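Long-range contacts in N-(5'-phosphoribosyl)anthranilate isomerase (Jonesia denitrificans, PDB 4WUI), which probably catalyses the isomerisation of N-(5-phospho-beta-D-ribosyl)anthranilate to 1-(2-carboxyphenylamino)-1-deoxy-D-ribulose 5-phosphate, the third of five steps from chorismate to tryptophan: residues A[55-60]-A[78-83]; A[107-112]-A[127-132]; A[136-141]-A[168-173]. All coordinates share one frame; numbering follows the deposited sequence.

Contact 1 (A[55-60]-A[78-83])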
loop_
_atom_site.group_PDB
_atom_site.type_symbol
_atom_site.label_atom_id
_atom_site.label_comp_id
_atom_site.label_asym_id
_atom_site.label_seq_id
_atom_site.Cartn_x
_atom_site.Cartn_y
_atom_site.Cartn_z
ATOM N N THR A 55 3.893 -16.191 -1.083
ATOM C CA THR A 55 3.374 -15.754 0.227
ATOM C C THR A 55 3.166 -14.254 0.325
ATOM O O THR A 55 2.743 -13.741 1.384
ATOM C CB THR A 55 4.252 -16.223 1.393
ATOM O OG1 THR A 55 5.428 -15.411 1.484
ATOM C CG2 THR A 55 4.603 -17.686 1.258
ATOM N N ILE A 56 3.473 -13.551 -0.766
ATOM C CA ILE A 56 3.348 -12.101 -0.821
ATOM C C ILE A 56 2.546 -11.707 -2.051
ATOM O O ILE A 56 2.855 -12.158 -3.151
ATOM C CB ILE A 56 4.737 -11.415 -0.846
ATOM C CG1 ILE A 56 5.486 -11.692 0.459
ATOM C CG2 ILE A 56 4.620 -9.913 -1.093
ATOM C CD1 ILE A 56 6.854 -11.030 0.568
ATOM N N ASP A 57 1.526 -10.867 -1.872
ATOM C CA ASP A 57 0.845 -10.269 -2.994
ATOM C C ASP A 57 1.719 -9.168 -3.596
ATOM O O ASP A 57 2.115 -8.239 -2.899
ATOM C CB ASP A 57 -0.488 -9.645 -2.513
ATOM C CG ASP A 57 -1.540 -10.646 -2.105
ATOM O OD1 ASP A 57 -1.566 -11.742 -2.671
ATOM O OD2 ASP A 57 -2.385 -10.303 -1.246
ATOM N N THR A 58 1.997 -9.267 -4.884
ATOM C CA THR A 58 2.695 -8.203 -5.581
ATOM C C THR A 58 1.677 -7.218 -6.154
ATOM O O THR A 58 0.642 -7.607 -6.691
ATOM C CB THR A 58 3.585 -8.787 -6.679
ATOM O OG1 THR A 58 2.779 -9.542 -7.582
ATOM C CG2 THR A 58 4.713 -9.629 -6.109
ATOM N N VAL A 59 1.997 -5.932 -6.042
ATOM C CA VAL A 59 1.074 -4.874 -6.375
ATOM C C VAL A 59 1.758 -3.883 -7.296
ATOM O O VAL A 59 2.791 -3.310 -6.945
ATOM C CB VAL A 59 0.584 -4.147 -5.096
ATOM C CG1 VAL A 59 -0.484 -3.123 -5.453
ATOM C CG2 VAL A 59 0.083 -5.134 -4.045
ATOM N N LEU A 60 1.178 -3.663 -8.473
ATOM C CA LEU A 60 1.597 -2.589 -9.369
ATOM C C LEU A 60 0.846 -1.342 -8.960
ATOM O O LEU A 60 -0.388 -1.331 -8.951
ATOM C CB LEU A 60 1.285 -2.937 -10.823
ATOM C CG LEU A 60 1.540 -1.823 -11.820
ATOM C CD1 LEU A 60 3.041 -1.498 -11.892
ATOM C CD2 LEU A 60 1.035 -2.183 -13.188
ATOM N N GLY A 78 2.979 -9.483 -14.474
ATOM C CA GLY A 78 2.601 -10.641 -13.698
ATOM C C GLY A 78 2.260 -10.357 -12.239
ATOM O O GLY A 78 2.217 -11.298 -11.430
ATOM N N VAL A 79 1.975 -9.105 -11.891
ATOM C CA VAL A 79 1.600 -8.777 -10.525
ATOM C C VAL A 79 0.246 -9.416 -10.150
ATOM O O VAL A 79 -0.593 -9.741 -10.992
ATOM C CB VAL A 79 1.540 -7.274 -10.281
ATOM C CG1 VAL A 79 2.928 -6.643 -10.408
ATOM C CG2 VAL A 79 0.505 -6.595 -11.177
ATOM N N SER A 80 0.027 -9.531 -8.850
ATOM C CA SER A 80 -1.232 -10.016 -8.297
ATOM C C SER A 80 -2.331 -8.949 -8.361
ATOM O O SER A 80 -3.507 -9.281 -8.532
ATOM C CB SER A 80 -1.034 -10.414 -6.811
ATOM O OG SER A 80 0.185 -11.093 -6.483
ATOM N N VAL A 81 -1.975 -7.698 -8.106
ATOM C CA VAL A 81 -2.929 -6.623 -7.836
ATOM C C VAL A 81 -2.527 -5.363 -8.609
ATOM O O VAL A 81 -1.343 -5.050 -8.697
ATOM C CB VAL A 81 -2.944 -6.274 -6.333
ATOM C CG1 VAL A 81 -3.835 -5.100 -6.015
ATOM C CG2 VAL A 81 -3.305 -7.468 -5.469
ATOM N N LEU A 82 -3.530 -4.658 -9.124
ATOM C CA LEU A 82 -3.369 -3.314 -9.680
ATOM C C LEU A 82 -3.935 -2.296 -8.709
ATOM O O LEU A 82 -5.139 -2.325 -8.426
ATOM C CB LEU A 82 -4.079 -3.232 -11.032
ATOM C CG LEU A 82 -4.095 -1.856 -11.701
ATOM C CD1 LEU A 82 -2.696 -1.338 -11.988
ATOM C CD2 LEU A 82 -4.897 -1.907 -12.993
ATOM N N GLN A 83 -3.087 -1.402 -8.175
ATOM C CA GLN A 83 -3.486 -0.362 -7.254
ATOM C C GLN A 83 -3.480 0.992 -7.971
ATOM O O GLN A 83 -2.447 1.408 -8.514
ATOM C CB GLN A 83 -2.558 -0.307 -6.023
ATOM C CG GLN A 83 -2.884 0.797 -5.064
ATOM C CD GLN A 83 -1.914 0.900 -3.916
ATOM O OE1 GLN A 83 -1.517 -0.109 -3.335
ATOM N NE2 GLN A 83 -1.522 2.118 -3.576
#
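Thr58 and Ser80 exchange side-chain and backbone hydrogen bonds just where two parallel strands come together. The N-H of Ser80 reaches Thr58 OG1 at 3.0 Å and makes a weak second hydrogen bond to Thr58 O. In return, Thr58 N donates to Ser80 OG at 3.0 Å. Small hydroxyl residues suit this place, since each hydroxyl, on a short side chain, can reach the main chain of the partner strand: Thr58 OG1 sits between its own backbone N and carbonyl carbon (chi1 58°), which turns it toward the N-H of Ser80. Regular pairing then takes over, with Val81 N bonded to Thr58 O, Leu60 N to Val81 O and Gln83 N to Leu60 O, the last at 2.8 Å and nearly straight at 172°. These bonds join the third and fourth strands of the eight-stranded TIM barrel, successive strands of a beta-alpha-beta unit whose crossover is helix 67-77. Leu60 faces that helix layer. Its CB meets Val79 CG2 at 3.8 Å; CG stands anti to the backbone N (chi1 174°), carrying the branch outward beside Leu82, which points the same way; at the tip CD2 touches Leu82 CD1 at 4.0 Å. Leu73 and Ala74 of helix 67-77 and Ile45 of helix 42-50 also pack on Leu60, a setting that suits a long branched apolar chain. Val59 and Val81 lie side by side on the other face, inside the barrel, where compact beta-branched residues fit beside Trp104. Val59 CG1 also rests on Gln83 CB at 3.5 Å. The extended chain of Gln83 continues past it to an amide whose OE1 accepts a hydrogen bond from Lys7 NZ.

Contact 2 (A[107-112]-A[127-132])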
loop_
_atom_site.group_PDB
_atom_site.type_symbol
_atom_site.label_atom_id
_atom_site.label_comp_id
_atom_site.label_asym_id
_atom_site.label_seq_id
_atom_site.Cartn_x
_atom_site.Cartn_y
_atom_site.Cartn_z
ATOM N N THR A 107 -7.266 6.451 -2.032
ATOM C CA THR A 107 -7.782 7.802 -1.900
ATOM C C THR A 107 -7.269 8.431 -0.625
ATOM O O THR A 107 -6.569 7.816 0.163
ATOM C CB THR A 107 -9.320 7.818 -1.879
ATOM O OG1 THR A 107 -9.798 9.166 -2.001
ATOM C CG2 THR A 107 -9.886 7.162 -0.630
ATOM N N SER A 108 -7.614 9.679 -0.402
ATOM C CA SER A 108 -7.169 10.293 0.827
ATOM C C SER A 108 -8.311 10.987 1.468
ATOM O O SER A 108 -9.281 11.308 0.823
ATOM C CB SER A 108 -6.067 11.259 0.540
ATOM O OG SER A 108 -6.606 12.256 -0.272
ATOM N N LEU A 109 -8.219 11.213 2.768
ATOM C CA LEU A 109 -9.372 11.773 3.435
ATOM C C LEU A 109 -9.684 13.178 3.016
ATOM O O LEU A 109 -10.855 13.571 3.012
ATOM C CB LEU A 109 -9.219 11.701 4.943
ATOM C CG LEU A 109 -9.537 10.309 5.476
ATOM C CD1 LEU A 109 -9.357 10.315 6.958
ATOM C CD2 LEU A 109 -10.970 9.852 5.138
ATOM N N SER A 110 -8.657 13.926 2.627
ATOM C CA SER A 110 -8.857 15.317 2.232
ATOM C C SER A 110 -9.618 15.397 0.918
ATOM O O SER A 110 -10.129 16.457 0.562
ATOM C CB SER A 110 -7.518 16.045 2.102
ATOM O OG SER A 110 -6.657 15.348 1.220
ATOM N N ALA A 111 -9.700 14.288 0.193
ATOM C CA ALA A 111 -10.409 14.279 -1.088
ATOM C C ALA A 111 -11.901 13.999 -0.921
ATOM O O ALA A 111 -12.602 13.805 -1.915
ATOM C CB ALA A 111 -9.796 13.251 -2.026
ATOM N N SER A 112 -12.372 13.972 0.325
ATOM C CA SER A 112 -13.762 13.591 0.632
ATOM C C SER A 112 -14.226 12.350 -0.169
ATOM O O SER A 112 -15.213 12.380 -0.908
ATOM C CB SER A 112 -14.685 14.787 0.378
ATOM O OG SER A 112 -15.989 14.574 0.899
ATOM N N LEU A 127 -6.835 4.069 2.264
ATOM C CA LEU A 127 -7.207 5.391 2.743
ATOM C C LEU A 127 -5.995 6.057 3.365
ATOM O O LEU A 127 -5.472 5.574 4.377
ATOM C CB LEU A 127 -8.316 5.274 3.769
ATOM C CG LEU A 127 -8.862 6.563 4.342
ATOM C CD1 LEU A 127 -9.385 7.444 3.229
ATOM C CD2 LEU A 127 -9.962 6.216 5.376
ATOM N N ASP A 128 -5.571 7.171 2.780
ATOM C CA ASP A 128 -4.377 7.880 3.258
ATOM C C ASP A 128 -4.795 9.091 4.060
ATOM O O ASP A 128 -5.538 9.981 3.578
ATOM C CB ASP A 128 -3.497 8.298 2.081
ATOM C CG ASP A 128 -2.115 8.808 2.493
ATOM O OD1 ASP A 128 -1.512 8.238 3.414
ATOM O OD2 ASP A 128 -1.613 9.757 1.860
ATOM N N ALA A 129 -4.284 9.130 5.283
ATOM C CA ALA A 129 -4.591 10.153 6.276
ATOM C C ALA A 129 -3.259 10.754 6.726
ATOM O O ALA A 129 -2.817 10.548 7.852
ATOM C CB ALA A 129 -5.300 9.535 7.452
ATOM N N PRO A 130 -2.563 11.450 5.824
ATOM C CA PRO A 130 -1.186 11.912 6.060
ATOM C C PRO A 130 -0.976 12.815 7.267
ATOM O O PRO A 130 0.163 12.842 7.765
ATOM C CB PRO A 130 -0.847 12.647 4.758
ATOM C CG PRO A 130 -2.117 12.994 4.172
ATOM C CD PRO A 130 -3.021 11.861 4.485
ATOM N N GLN A 131 -1.993 13.522 7.751
ATOM C CA GLN A 131 -1.761 14.420 8.890
ATOM C C GLN A 131 -2.000 13.747 10.241
ATOM O O GLN A 131 -1.620 14.295 11.279
ATOM C CB GLN A 131 -2.621 15.685 8.764
ATOM C CG GLN A 131 -2.284 16.524 7.539
ATOM C CD GLN A 131 -0.785 16.741 7.386
ATOM O OE1 GLN A 131 -0.103 17.115 8.341
ATOM N NE2 GLN A 131 -0.263 16.486 6.187
ATOM N N ALA A 132 -2.610 12.565 10.242
ATOM C CA ALA A 132 -2.983 11.915 11.498
ATOM C C ALA A 132 -1.785 11.571 12.377
ATOM O O ALA A 132 -1.937 11.442 13.574
ATOM C CB ALA A 132 -3.836 10.686 11.241
#
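Thr107 and Leu127 face each other across two neighbouring parallel strands of the barrel, and the main chain supplies all the hydrogen bonds between the segments. Asp128 N donates to Thr107 O at 2.9 Å. One step further Leu109 N reaches Asp128 O at 3.1 Å, as the first chain leaves the strand for a short 3-10 segment. Ser108 CA also lies 3.2 Å from Asp128 O, a bent CA-H...O contact.

Apolar contacts gather on the face bearing Thr107 and Leu127. Thr107 CG2 lies beside Leu127 CD1 at 3.9 Å, its methyl supplying the greasy side of a residue that is partly exposed. Leu109 crosses Leu127 at about a right angle; its CD2 lies 3.5 Å from Leu127 CD1, a closeness that is doubtful because Leu127 has a second conformer. Past it, Leu109 CD1 reaches Ala129 CB at 4.2 Å, where a bare methyl is enough to meet the leucine tip.

Ser108 and Asp128 lie on the other face. Ser108 OG makes a weak hydrogen bond with Ser110 OG of the 3-10 segment, and Asp128, in the conformer described, hydrogen-bonds through OD1 to a bound citrate. TIM-barrel active sites lie at the C-terminal ends of the strands, and the citrate probably marks such a pocket. Main-chain bonds thus hold the strand ends together, so the strand pairing does not use the Asp128 carboxylate, which here meets the citrate and could meet a substrate in the same way.

Contact 3 (A[136-141]-A[168-173])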
loop_
_atom_site.group_PDB
_atom_site.type_symbol
_atom_site.label_atom_id
_atom_site.label_comp_id
_atom_site.label_asym_id
_atom_site.label_seq_id
_atom_site.Cartn_x
_atom_site.Cartn_y
_atom_site.Cartn_z
ATOM N N HIS A 136 2.390 14.141 18.647
ATOM C CA HIS A 136 3.125 13.179 19.477
ATOM C C HIS A 136 2.429 11.830 19.510
ATOM O O HIS A 136 3.077 10.778 19.653
ATOM C CB HIS A 136 3.257 13.703 20.912
ATOM C CG HIS A 136 4.296 14.762 21.082
ATOM N ND1 HIS A 136 5.144 15.148 20.064
ATOM C CD2 HIS A 136 4.639 15.500 22.161
ATOM C CE1 HIS A 136 5.952 16.096 20.506
ATOM N NE2 HIS A 136 5.666 16.326 21.776
ATOM N N THR A 137 1.096 11.855 19.423
ATOM C CA THR A 137 0.318 10.635 19.408
ATOM C C THR A 137 -0.630 10.634 18.204
ATOM O O THR A 137 -0.982 11.697 17.689
ATOM C CB THR A 137 -0.459 10.425 20.755
ATOM O OG1 THR A 137 -1.430 11.465 20.938
ATOM C CG2 THR A 137 0.497 10.411 21.960
ATOM N N TRP A 138 -1.034 9.441 17.774
ATOM C CA TRP A 138 -1.804 9.245 16.553
ATOM C C TRP A 138 -3.195 9.861 16.692
ATOM O O TRP A 138 -3.906 9.563 17.660
ATOM C CB TRP A 138 -1.922 7.755 16.270
ATOM C CG TRP A 138 -2.708 7.430 15.058
ATOM C CD1 TRP A 138 -4.008 6.946 15.030
ATOM C CD2 TRP A 138 -2.300 7.551 13.698
ATOM N NE1 TRP A 138 -4.406 6.762 13.738
ATOM C CE2 TRP A 138 -3.377 7.113 12.894
ATOM C CE3 TRP A 138 -1.114 7.956 13.070
ATOM C CZ2 TRP A 138 -3.295 7.097 11.492
ATOM C CZ3 TRP A 138 -1.032 7.919 11.684
ATOM C CH2 TRP A 138 -2.115 7.504 10.918
ATOM N N ASP A 139 -3.616 10.675 15.720
ATOM C CA ASP A 139 -4.887 11.369 15.815
ATOM C C ASP A 139 -6.002 10.450 15.341
ATOM O O ASP A 139 -6.473 10.558 14.200
ATOM C CB ASP A 139 -4.878 12.670 15.035
ATOM C CG ASP A 139 -6.146 13.466 15.257
ATOM O OD1 ASP A 139 -7.027 13.046 16.051
ATOM O OD2 ASP A 139 -6.236 14.530 14.644
ATOM N N PHE A 140 -6.445 9.555 16.214
ATOM C CA PHE A 140 -7.446 8.584 15.809
ATOM C C PHE A 140 -8.787 9.241 15.504
ATOM O O PHE A 140 -9.622 8.636 14.812
ATOM C CB PHE A 140 -7.573 7.400 16.760
ATOM C CG PHE A 140 -7.994 7.721 18.183
ATOM C CD1 PHE A 140 -9.352 7.738 18.536
ATOM C CD2 PHE A 140 -7.043 7.871 19.183
ATOM C CE1 PHE A 140 -9.714 7.921 19.864
ATOM C CE2 PHE A 140 -7.414 8.048 20.514
ATOM C CZ PHE A 140 -8.756 8.082 20.852
ATOM N N ALA A 141 -9.006 10.478 15.944
ATOM C CA ALA A 141 -10.214 11.196 15.599
ATOM C C ALA A 141 -10.336 11.467 14.123
ATOM O O ALA A 141 -11.445 11.688 13.624
ATOM C CB ALA A 141 -10.317 12.479 16.346
ATOM N N THR A 168 -3.428 0.279 17.346
ATOM C CA THR A 168 -4.178 0.094 18.591
ATOM C C THR A 168 -5.439 0.945 18.614
ATOM O O THR A 168 -6.514 0.495 19.014
ATOM C CB THR A 168 -3.273 0.426 19.797
ATOM O OG1 THR A 168 -2.176 -0.490 19.863
ATOM C CG2 THR A 168 -4.026 0.330 21.103
ATOM N N THR A 169 -5.302 2.195 18.184
ATOM C CA THR A 169 -6.383 3.167 18.301
ATOM C C THR A 169 -7.378 3.117 17.152
ATOM O O THR A 169 -8.554 3.367 17.370
ATOM C CB THR A 169 -5.878 4.600 18.506
ATOM O OG1 THR A 169 -5.132 5.027 17.357
ATOM C CG2 THR A 169 -5.042 4.723 19.780
ATOM N N THR A 170 -6.910 2.810 15.943
ATOM C CA THR A 170 -7.735 2.840 14.757
ATOM C C THR A 170 -8.191 1.436 14.286
ATOM O O THR A 170 -9.172 1.326 13.560
ATOM C CB THR A 170 -7.012 3.641 13.624
ATOM O OG1 THR A 170 -6.971 5.026 14.015
ATOM C CG2 THR A 170 -7.705 3.607 12.320
ATOM N N SER A 171 -7.493 0.391 14.717
ATOM C CA SER A 171 -7.875 -0.997 14.392
ATOM C C SER A 171 -8.199 -1.174 12.899
ATOM O O SER A 171 -9.242 -1.670 12.536
ATOM C CB SER A 171 -9.059 -1.448 15.274
ATOM O OG SER A 171 -8.762 -1.327 16.649
ATOM N N PRO A 172 -7.268 -0.797 12.016
ATOM C CA PRO A 172 -7.539 -0.941 10.588
ATOM C C PRO A 172 -7.496 -2.398 10.149
ATOM O O PRO A 172 -6.841 -3.222 10.779
ATOM C CB PRO A 172 -6.392 -0.171 9.934
ATOM C CG PRO A 172 -5.249 -0.425 10.890
ATOM C CD PRO A 172 -5.894 -0.379 12.284
ATOM N N TRP A 173 -8.097 -2.708 9.008
ATOM C CA TRP A 173 -8.030 -4.031 8.433
ATOM C C TRP A 173 -6.588 -4.389 8.041
ATOM O O TRP A 173 -6.179 -5.556 8.111
ATOM C CB TRP A 173 -9.012 -4.086 7.250
ATOM C CG TRP A 173 -9.270 -5.400 6.625
ATOM C CD1 TRP A 173 -10.326 -6.211 6.903
ATOM C CD2 TRP A 173 -8.535 -6.053 5.576
ATOM N NE1 TRP A 173 -10.309 -7.310 6.108
ATOM C CE2 TRP A 173 -9.222 -7.251 5.277
ATOM C CE3 TRP A 173 -7.396 -5.715 4.832
ATOM C CZ2 TRP A 173 -8.793 -8.113 4.276
ATOM C CZ3 TRP A 173 -6.971 -6.592 3.850
ATOM C CH2 TRP A 173 -7.660 -7.766 3.585
HETATM O O HOH W 1 -9.922 5.878 14.385
#
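A single threonine hydroxyl, Thr170 OG1, links a buried indole and a water that bridges back to the same loop. Trp138 NE1 donates to it at 3.1 Å with an N-H...O angle of 143°, and the hydroxyl lies at the edge of the ring, 14° out of the indole plane. The water donates to Phe140 O at 2.8 Å and stands 3.1 Å from Thr170 OG1, so the loop approaches that oxygen by two routes.

The indole gets there because its CG is anti to the backbone N (chi1 179°), extending the ring toward helix 163-170 across the line of the Thr170 side chain. Asp165 OD2 accepts the Trp138 backbone N-H, while Ala132, Leu154 and Leu158 pack on the ring, a setting that suits a large aromatic group with one N-H to place. Thr169 lies beside the indole: its OG1 comes obliquely to Trp138 CD1 at 3.2 Å, yet its polar partner is the carbonyl oxygen of Asp165, one helical turn earlier.

Phe140 crosses Thr169 at about a right angle, with its CD2 3.5 Å from Thr169 CB and its CB 3.5 Å from Thr169 OG1. Asp139, centre of an inverse gamma turn, bends the chain to bring Phe140 back to the helix. Joined here are the loop between strands 124-128 and 152-155 and the last turn of helix 163-170, whose final carbonyl, that of Thr170, is held by Arg147. Tryptophan thus buries its ring in the fold without burying an unpaired N-H, and the acceptor is the hydroxyl of the last helix residue, which also reaches the water.

In chain order the three contacts follow one another, each closing before the next opens, and all belong to one closed eight-stranded barrel. Contact 1 joins strands 57-62 and 81-84, contact 2 joins 103-108 and 124-128, and 81-84 and 103-108 are neighbours in the sheet. The centres of contacts 1 and 2 lie about 23 Å apart, on opposite sides of the chain's centre. Contact 3 leaves the sheet for the outer layer, where a loop after strand 124-128 meets helix 163-170; its centre is about 13 Å from that of contact 2 and about 27 Å from that of contact 1. Contacts 2 and 3 meet through a probable hydrogen bond, Asp139 N to Ala132 O at 2.8 Å, so the barrel rim continues directly into the outer layer.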